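Sulfur oxidation protein soxB (PDB 2WDD) probably hydrolyses the sulfur-sulfur bond of cysteine S-thiosulfonate as the dimanganese thiosulfohydrolase of the sulfur oxidation pathway. Local coordinates at residues D132-S137 with E171-L176; V148-N153 with E346-A351. One frame throughout, in Å; residues are numbered along the deposited sequence. Where two conformers were deposited one is given.

In the fold
Helix 146-155 connects the two contacts. In contact 2 its residues 148-153 meet helix 343-353, while other residues of the same segment, Val148, Val149 and Gln152, pack on Thr133 and Trp134 of contact 1. The centres lie about 14 Å apart, and the joint between them is polar as well as apolar: Trp134 NE1 probably hydrogen-bonds Gln152 OE1 at 2.8 Å, and Val149 CG2 touches Trp134 CE2 at 3.5 Å. Contact 1 starts at the dimanganese site, with Asp132 as the bridging ligand. Contact 2 is farther out, the side chain of Trp151 lying about 14 Å from a manganese ion and about 10 Å from the side chain of metal ligand His38.

Contact 1. Residues D132-S137 with E171-L176; sequences DTWTNS and ERVEEL. With MN (manganese (II) ion), chain G; MN (manganese (II) ion), chain H.
The loop residues 132-137 and the helical turns 171-176 stay well apart in their backbones, Trp134 CA and Leu176 CA being nearest at 9.5 Å, and the indole of Trp134 spans the gap. The six-membered ring does the touching. Leu176 CB lies 4.1 Å from the centroid of the six-membered ring of Trp134, 29° off its normal, an off-centre CH-pi contact with CZ3 its nearest ring atom, while Leu176 CD1 reaches Trp134 CE3 at 3.8 Å. Val173 CG1 comes to the ring edge, near its plane, 4.0 Å from Trp134 CZ3. The indole is thrown toward the helix because CG lies anti to the carbonyl carbon (chi1 -62°), and its polar end has Gln152 OE1 as partner. Two residues back, Asp132 turns to the metals: OD2 bridges both manganese ions at 2.2 Å each, and water 1 also bridges them. Asp36, His38 and His288 complete one metal's protein ligands, His163, His263 and His286 the other's. Asp132 OD1 accepts the backbone N-H of Trp164, which helps fix the carboxylate's rotation. This is the two-metal centre of a 5'-nucleotidase-family hydrolase. One short loop thus joins a polar metal-binding end to an apolar, buried foothold on helix 170-179.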
ATOM      1  N   ASP A 132       7.177  -1.217   3.453  1.00  9.17           N
ATOM      2  CA  ASP A 132       6.063  -0.348   3.861  1.00  8.42           C
ATOM      3  C   ASP A 132       5.490  -0.970   5.117  1.00 11.66           C
ATOM      4  O   ASP A 132       4.281  -1.142   5.259  1.00 12.12           O
ATOM      5  CB  ASP A 132       4.988  -0.208   2.785  1.00 10.01           C
ATOM      6  CG  ASP A 132       5.319   0.874   1.781  1.00 10.01           C
ATOM      7  OD1 ASP A 132       6.384   1.510   1.921  1.00 10.66           O
ATOM      8  OD2 ASP A 132       4.520   1.096   0.855  1.00  9.51           O
ATOM      9  N   THR A 133       6.390  -1.340   6.021  1.00  9.74           N
ATOM     10  CA  THR A 133       6.014  -2.013   7.244  1.00  9.35           C
ATOM     11  C   THR A 133       6.055  -1.090   8.458  1.00 10.88           C
ATOM     12  O   THR A 133       5.168  -1.129   9.304  1.00  9.70           O
ATOM     13  CB  THR A 133       6.978  -3.194   7.497  1.00 14.62           C
ATOM     14  OG1 THR A 133       7.070  -3.994   6.314  1.00 17.92           O
ATOM     15  CG2 THR A 133       6.512  -4.047   8.682  1.00 13.34           C
ATOM     16  N   TRP A 134       7.141  -0.336   8.569  1.00 10.94           N
ATOM     17  CA  TRP A 134       7.435   0.425   9.779  1.00 10.63           C
ATOM     18  C   TRP A 134       6.634   1.665  10.083  1.00 13.48           C
ATOM     19  O   TRP A 134       6.712   2.191  11.204  1.00 13.02           O
ATOM     20  CB  TRP A 134       8.906   0.850   9.778  1.00  9.68           C
ATOM     21  CG  TRP A 134       9.906  -0.271   9.779  1.00 10.72           C
ATOM     22  CD1 TRP A 134       9.673  -1.607   9.999  1.00 13.27           C
ATOM     23  CD2 TRP A 134      11.320  -0.123   9.654  1.00 10.77           C
ATOM     24  NE1 TRP A 134      10.863  -2.302   9.975  1.00 12.94           N
ATOM     25  CE2 TRP A 134      11.889  -1.413   9.769  1.00 13.96           C
ATOM     26  CE3 TRP A 134      12.158   0.964   9.396  1.00 11.93           C
ATOM     27  CZ2 TRP A 134      13.259  -1.635   9.626  1.00 13.39           C
ATOM     28  CZ3 TRP A 134      13.521   0.747   9.276  1.00 13.44           C
ATOM     29  CH2 TRP A 134      14.057  -0.547   9.398  1.00 14.08           C
ATOM     30  N   THR A 135       5.945   2.178   9.069  1.00  9.20           N
ATOM     31  CA  THR A 135       5.304   3.474   9.161  1.00  8.68           C
ATOM     32  C   THR A 135       3.796   3.472   9.056  1.00 11.92           C
ATOM     33  O   THR A 135       3.171   2.445   8.759  1.00 12.13           O
ATOM     34  CB  THR A 135       5.889   4.373   8.044  1.00 11.63           C
ATOM     35  OG1 THR A 135       5.766   3.695   6.781  1.00 10.61           O
ATOM     36  CG2 THR A 135       7.373   4.642   8.302  1.00 12.04           C
ATOM     37  N   ASN A 136       3.229   4.661   9.268  1.00  9.86           N
ATOM     38  CA  ASN A 136       1.808   4.931   9.021  1.00  9.04           C
ATOM     39  C   ASN A 136       0.779   4.293   9.946  1.00 12.84           C
ATOM     40  O   ASN A 136      -0.241   3.774   9.497  1.00 11.78           O
ATOM     41  CB  ASN A 136       1.476   4.671   7.555  1.00  9.84           C
ATOM     42  CG  ASN A 136       2.567   5.166   6.630  1.00 13.13           C
ATOM     43  OD1 ASN A 136       3.178   4.390   5.898  1.00  9.83           O
ATOM     44  ND2 ASN A 136       2.841   6.465   6.684  1.00 10.49           N
ATOM     45  N   SER A 137       1.021   4.384  11.249  1.00 10.00           N
ATOM     46  CA  SER A 137       0.074   3.857  12.217  1.00  9.69           C
ATOM     47  C   SER A 137       0.338   4.545  13.538  1.00 12.39           C
ATOM     48  O   SER A 137       1.360   5.194  13.701  1.00 12.07           O
ATOM     49  CB  SER A 137       0.241   2.347  12.385  1.00 12.73           C
ATOM     50  OG  SER A 137       1.423   2.049  13.125  1.00 12.94           O
ATOM     51  N   GLU A 171      18.927   8.514   9.269  1.00 19.00           N
ATOM     52  CA  GLU A 171      19.466   8.225  10.595  1.00 19.04           C
ATOM     53  C   GLU A 171      18.645   7.208  11.377  1.00 22.01           C
ATOM     54  O   GLU A 171      19.191   6.248  11.928  1.00 22.15           O
ATOM     55  CB  GLU A 171      19.630   9.508  11.410  1.00 20.88           C
ATOM     56  CG  GLU A 171      20.675  10.460  10.854  1.00 35.46           C
ATOM     57  CD  GLU A 171      20.887  11.671  11.743  1.00 66.91           C
ATOM     58  OE1 GLU A 171      20.908  11.505  12.983  1.00 65.90           O
ATOM     59  OE2 GLU A 171      21.026  12.789  11.203  1.00 66.07           O
ATOM     60  N   ARG A 172      17.335   7.427  11.451  1.00 16.27           N
ATOM     61  CA  ARG A 172      16.466   6.519  12.192  1.00 15.41           C
ATOM     62  C   ARG A 172      16.408   5.147  11.535  1.00 16.49           C
ATOM     63  O   ARG A 172      16.331   4.131  12.223  1.00 16.25           O
ATOM     64  CB  ARG A 172      15.057   7.091  12.317  1.00 15.13           C
ATOM     65  CG  ARG A 172      14.096   6.227  13.115  1.00 16.18           C
ATOM     66  CD  ARG A 172      14.595   5.934  14.532  1.00 14.06           C
ATOM     67  NE  ARG A 172      13.527   5.454  15.400  1.00 14.53           N
ATOM     68  CZ  ARG A 172      13.682   5.174  16.691  1.00 20.69           C
ATOM     69  NH1 ARG A 172      14.875   5.303  17.265  1.00 18.55           N
ATOM     70  NH2 ARG A 172      12.647   4.787  17.415  1.00 18.71           N
ATOM     71  N   VAL A 173      16.407   5.114  10.205  1.00 14.48           N
ATOM     72  CA  VAL A 173      16.366   3.832   9.508  1.00 13.71           C
ATOM     73  C   VAL A 173      17.597   3.014   9.885  1.00 18.91           C
ATOM     74  O   VAL A 173      17.499   1.828  10.195  1.00 16.70           O
ATOM     75  CB  VAL A 173      16.224   3.999   7.984  1.00 16.15           C
ATOM     76  CG1 VAL A 173      16.455   2.656   7.279  1.00 15.32           C
ATOM     77  CG2 VAL A 173      14.837   4.572   7.634  1.00 16.04           C
ATOM     78  N   GLU A 174      18.759   3.656   9.896  1.00 18.50           N
ATOM     79  CA  GLU A 174      19.979   2.934  10.269  1.00 19.01           C
ATOM     80  C   GLU A 174      19.932   2.430  11.714  1.00 21.77           C
ATOM     81  O   GLU A 174      20.353   1.307  12.006  1.00 20.75           O
ATOM     82  CB  GLU A 174      21.222   3.746   9.917  1.00 20.81           C
ATOM     83  CG  GLU A 174      21.219   4.132   8.438  1.00 33.86           C
ATOM     84  CD  GLU A 174      22.590   4.434   7.870  1.00 59.09           C
ATOM     85  OE1 GLU A 174      22.656   5.198   6.882  1.00 48.72           O
ATOM     86  OE2 GLU A 174      23.591   3.882   8.375  1.00 58.59           O
ATOM     87  N   GLU A 175      19.365   3.230  12.612  1.00 17.99           N
ATOM     88  CA  GLU A 175      19.204   2.828  14.004  0.50 17.51           C
ATOM     89  C   GLU A 175      18.301   1.601  14.069  1.00 20.56           C
ATOM     90  O   GLU A 175      18.588   0.622  14.767  1.00 20.41           O
ATOM     91  CB  GLU A 175      18.550   3.958  14.807  0.50 18.91           C
ATOM     92  CG  GLU A 175      19.523   4.888  15.503  0.50 25.78           C
ATOM     93  CD  GLU A 175      18.826   5.872  16.420  0.50 39.27           C
ATOM     94  OE1 GLU A 175      17.709   6.320  16.083  0.50 17.78           O
ATOM     95  OE2 GLU A 175      19.396   6.193  17.484  0.50 37.70           O
ATOM     96  N   LEU A 176      17.187   1.666  13.343  1.00 15.11           N
ATOM     97  CA  LEU A 176      16.235   0.573  13.350  1.00 14.07           C
ATOM     98  C   LEU A 176      16.769  -0.699  12.705  1.00 16.46           C
ATOM     99  O   LEU A 176      16.426  -1.797  13.128  1.00 15.15           O
ATOM    100  CB  LEU A 176      14.908   1.007  12.724  1.00 13.78           C
ATOM    101  CG  LEU A 176      14.141   2.028  13.569  1.00 16.99           C
ATOM    102  CD1 LEU A 176      12.852   2.448  12.855  1.00 16.29           C
ATOM    103  CD2 LEU A 176      13.842   1.430  14.938  1.00 17.87           C
TER
HETATM  104 MN    MN G1580       2.406   0.526   0.612  0.90  8.37          MN
HETATM  105 MN    MN H1581       5.085   1.509  -1.283  0.90  7.88          MN
HETATM  106  O   HOH W   1       2.988   1.244  -1.252  0.75  7.96           O

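Contact 2. Residues V148-N153 with E346-A351; sequences VVRWQN and EAFLKA
Phe348 sends its ring across to helix 146-155, where Arg150 CB approaches obliquely, 3.4 Å from Phe348 CZ, and the backbone N of Trp151 lies obliquely too, 4.2 Å from Phe348 CE2. Farther along the arginine, CD approaches Phe348 CE1 at 4.0 Å, so the aliphatic part of the chain, and not the guanidinium, meets the phenyl. The two side chains cross at about a right angle, with the guanidinium plane turned 57° from the ring. Phe348 gets there with CG anti to the backbone N (chi1 170°), which carries the ring out from helix 343-353. Arg150 runs extended from CG to NE and leads its charged end away to a salt bridge with Glu146, one turn earlier on its own helix. Trp151 adds a looser touch, its CB 4.5 Å from Phe348 CE2, before its indole swings off to bond Thr108 through NE1. The contact is therefore carried by one phenyl ring, resting on Arg150 and the backbone of the other helix, with the backbones closest at Trp151 CA and Phe348 CA, 8.1 Å apart. Behind it, the Trp151 side chain packs on Met104 and Leu107 of helix 104-120, Val149 packs against Leu176 and Leu179 of helix 170-179, and Gln152 bonds Asp129 at the end of strand 124-129.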
ATOM      1  N   VAL A 148       7.240  -1.451  15.682  1.00 12.87           N
ATOM      2  CA  VAL A 148       7.013  -2.331  14.543  1.00 12.25           C
ATOM      3  C   VAL A 148       8.202  -3.275  14.338  1.00 14.35           C
ATOM      4  O   VAL A 148       8.013  -4.458  14.041  1.00 14.39           O
ATOM      5  CB  VAL A 148       6.728  -1.538  13.262  1.00 13.92           C
ATOM      6  CG1 VAL A 148       6.383  -2.500  12.112  1.00 12.62           C
ATOM      7  CG2 VAL A 148       5.623  -0.524  13.493  1.00 13.67           C
ATOM      8  N   VAL A 149       9.417  -2.748  14.476  1.00 12.04           N
ATOM      9  CA  VAL A 149      10.629  -3.557  14.316  1.00 12.41           C
ATOM     10  C   VAL A 149      10.665  -4.615  15.411  1.00 16.17           C
ATOM     11  O   VAL A 149      10.988  -5.780  15.157  1.00 15.30           O
ATOM     12  CB  VAL A 149      11.906  -2.691  14.355  1.00 15.51           C
ATOM     13  CG1 VAL A 149      13.147  -3.585  14.276  1.00 15.45           C
ATOM     14  CG2 VAL A 149      11.901  -1.663  13.223  1.00 15.12           C
ATOM     15  N   ARG A 150      10.329  -4.217  16.629  1.00 14.64           N
ATOM     16  CA  ARG A 150      10.312  -5.179  17.726  1.00 15.40           C
ATOM     17  C   ARG A 150       9.313  -6.288  17.442  1.00 18.84           C
ATOM     18  O   ARG A 150       9.559  -7.449  17.761  1.00 18.77           O
ATOM     19  CB  ARG A 150      10.034  -4.502  19.072  1.00 15.38           C
ATOM     20  CG  ARG A 150      11.192  -3.623  19.529  1.00 22.22           C
ATOM     21  CD  ARG A 150      11.083  -3.178  20.983  1.00 28.11           C
ATOM     22  NE  ARG A 150      12.229  -2.349  21.367  1.00 35.33           N
ATOM     23  CZ  ARG A 150      13.430  -2.826  21.693  1.00 46.62           C
ATOM     24  NH1 ARG A 150      13.645  -4.133  21.720  1.00 31.52           N
ATOM     25  NH2 ARG A 150      14.417  -1.994  22.000  1.00 33.78           N
ATOM     26  N   TRP A 151       8.207  -5.943  16.788  1.00 15.31           N
ATOM     27  CA  TRP A 151       7.243  -6.963  16.413  1.00 15.14           C
ATOM     28  C   TRP A 151       7.825  -7.895  15.342  1.00 16.68           C
ATOM     29  O   TRP A 151       7.692  -9.121  15.433  1.00 16.06           O
ATOM     30  CB  TRP A 151       5.920  -6.355  15.943  1.00 14.29           C
ATOM     31  CG  TRP A 151       5.126  -7.372  15.213  1.00 15.39           C
ATOM     32  CD1 TRP A 151       4.504  -8.465  15.756  1.00 18.31           C
ATOM     33  CD2 TRP A 151       5.010  -7.510  13.794  1.00 15.00           C
ATOM     34  NE1 TRP A 151       3.962  -9.238  14.765  1.00 17.90           N
ATOM     35  CE2 TRP A 151       4.278  -8.688  13.548  1.00 18.42           C
ATOM     36  CE3 TRP A 151       5.453  -6.752  12.704  1.00 15.65           C
ATOM     37  CZ2 TRP A 151       3.951  -9.112  12.257  1.00 17.51           C
ATOM     38  CZ3 TRP A 151       5.133  -7.177  11.425  1.00 17.10           C
ATOM     39  CH2 TRP A 151       4.398  -8.351  11.214  1.00 17.71           C
ATOM     40  N   GLN A 152       8.498  -7.333  14.338  1.00 11.70           N
ATOM     41  CA  GLN A 152       9.101  -8.177  13.307  1.00 11.75           C
ATOM     42  C   GLN A 152      10.028  -9.194  13.970  1.00 16.29           C
ATOM     43  O   GLN A 152      10.094 -10.359  13.567  1.00 16.81           O
ATOM     44  CB  GLN A 152       9.907  -7.343  12.312  1.00 12.10           C
ATOM     45  CG  GLN A 152       9.091  -6.561  11.289  1.00 11.91           C
ATOM     46  CD  GLN A 152       9.986  -5.668  10.449  1.00 14.69           C
ATOM     47  OE1 GLN A 152      10.760  -4.879  10.987  1.00 12.66           O
ATOM     48  NE2 GLN A 152       9.932  -5.828   9.133  1.00 13.98           N
ATOM     49  N   ASN A 153      10.725  -8.747  15.011  1.00 14.82           N
ATOM     50  CA  ASN A 153      11.653  -9.612  15.731  1.00 15.00           C
ATOM     51  C   ASN A 153      10.936 -10.723  16.500  1.00 19.70           C
ATOM     52  O   ASN A 153      11.459 -11.835  16.620  1.00 20.12           O
ATOM     53  CB  ASN A 153      12.526  -8.781  16.671  1.00 15.66           C
ATOM     54  CG  ASN A 153      13.588  -7.995  15.930  1.00 19.31           C
ATOM     55  OD1 ASN A 153      13.811  -8.205  14.737  1.00 17.46           O
ATOM     56  ND2 ASN A 153      14.244  -7.076  16.632  1.00 17.21           N
ATOM     57  N   GLU A 346       0.380 -10.003  21.840  1.00 18.94           N
ATOM     58  CA  GLU A 346      -0.713  -9.322  22.517  1.00 19.59           C
ATOM     59  C   GLU A 346      -0.171  -8.567  23.727  1.00 24.29           C
ATOM     60  O   GLU A 346      -0.497  -7.398  23.949  1.00 24.42           O
ATOM     61  CB  GLU A 346      -1.774 -10.329  22.975  1.00 21.34           C
ATOM     62  CG  GLU A 346      -2.477 -11.056  21.837  1.00 29.98           C
ATOM     63  CD  GLU A 346      -3.339 -10.131  20.998  1.00 46.08           C
ATOM     64  OE1 GLU A 346      -3.683  -9.035  21.484  1.00 41.42           O
ATOM     65  OE2 GLU A 346      -3.670 -10.500  19.851  1.00 37.99           O
ATOM     66  N   ALA A 347       0.680  -9.241  24.495  1.00 22.16           N
ATOM     67  CA  ALA A 347       1.276  -8.644  25.685  1.00 21.84           C
ATOM     68  C   ALA A 347       2.186  -7.477  25.320  1.00 23.35           C
ATOM     69  O   ALA A 347       2.173  -6.435  25.979  1.00 22.07           O
ATOM     70  CB  ALA A 347       2.054  -9.702  26.477  1.00 22.61           C
ATOM     71  N   PHE A 348       2.968  -7.655  24.259  1.00 19.21           N
ATOM     72  CA  PHE A 348       3.881  -6.620  23.800  1.00 18.38           C
ATOM     73  C   PHE A 348       3.117  -5.358  23.405  1.00 21.68           C
ATOM     74  O   PHE A 348       3.498  -4.254  23.774  1.00 20.89           O
ATOM     75  CB  PHE A 348       4.713  -7.127  22.622  1.00 20.13           C
ATOM     76  CG  PHE A 348       5.516  -6.057  21.935  1.00 21.58           C
ATOM     77  CD1 PHE A 348       6.651  -5.532  22.533  1.00 25.60           C
ATOM     78  CD2 PHE A 348       5.148  -5.589  20.681  1.00 23.42           C
ATOM     79  CE1 PHE A 348       7.400  -4.544  21.894  1.00 26.68           C
ATOM     80  CE2 PHE A 348       5.898  -4.610  20.038  1.00 25.63           C
ATOM     81  CZ  PHE A 348       7.021  -4.091  20.642  1.00 24.27           C
ATOM     82  N   LEU A 349       2.045  -5.526  22.638  1.00 19.54           N
ATOM     83  CA  LEU A 349       1.242  -4.384  22.215  1.00 19.59           C
ATOM     84  C   LEU A 349       0.611  -3.696  23.421  1.00 24.54           C
ATOM     85  O   LEU A 349       0.526  -2.470  23.473  1.00 23.54           O
ATOM     86  CB  LEU A 349       0.158  -4.832  21.231  1.00 19.53           C
ATOM     87  CG  LEU A 349       0.678  -5.268  19.859  1.00 23.58           C
ATOM     88  CD1 LEU A 349      -0.454  -5.875  19.041  1.00 23.35           C
ATOM     89  CD2 LEU A 349       1.326  -4.099  19.115  1.00 23.78           C
ATOM     90  N   LYS A 350       0.186  -4.490  24.401  1.00 23.38           N
ATOM     91  CA  LYS A 350      -0.396  -3.939  25.623  1.00 24.12           C
ATOM     92  C   LYS A 350       0.640  -3.097  26.360  1.00 28.66           C
ATOM     93  O   LYS A 350       0.349  -2.003  26.829  1.00 28.24           O
ATOM     94  CB  LYS A 350      -0.891  -5.062  26.539  1.00 26.46           C
ATOM     95  CG  LYS A 350      -1.501  -4.578  27.847  1.00 41.10           C
ATOM     96  CD  LYS A 350      -2.039  -5.742  28.669  1.00 52.15           C
ATOM     97  CE  LYS A 350      -3.371  -5.396  29.319  1.00 61.72           C
ATOM     98  NZ  LYS A 350      -4.014  -6.587  29.941  1.00 71.04           N
ATOM     99  N   ALA A 351       1.858  -3.613  26.455  1.00 26.08           N
ATOM    100  CA  ALA A 351       2.922  -2.890  27.139  1.00 26.07           C
ATOM    101  C   ALA A 351       3.242  -1.579  26.424  1.00 29.50           C
ATOM    102  O   ALA A 351       3.391  -0.536  27.054  1.00 29.04           O
ATOM    103  CB  ALA A 351       4.168  -3.763  27.253  1.00 26.90           C
TER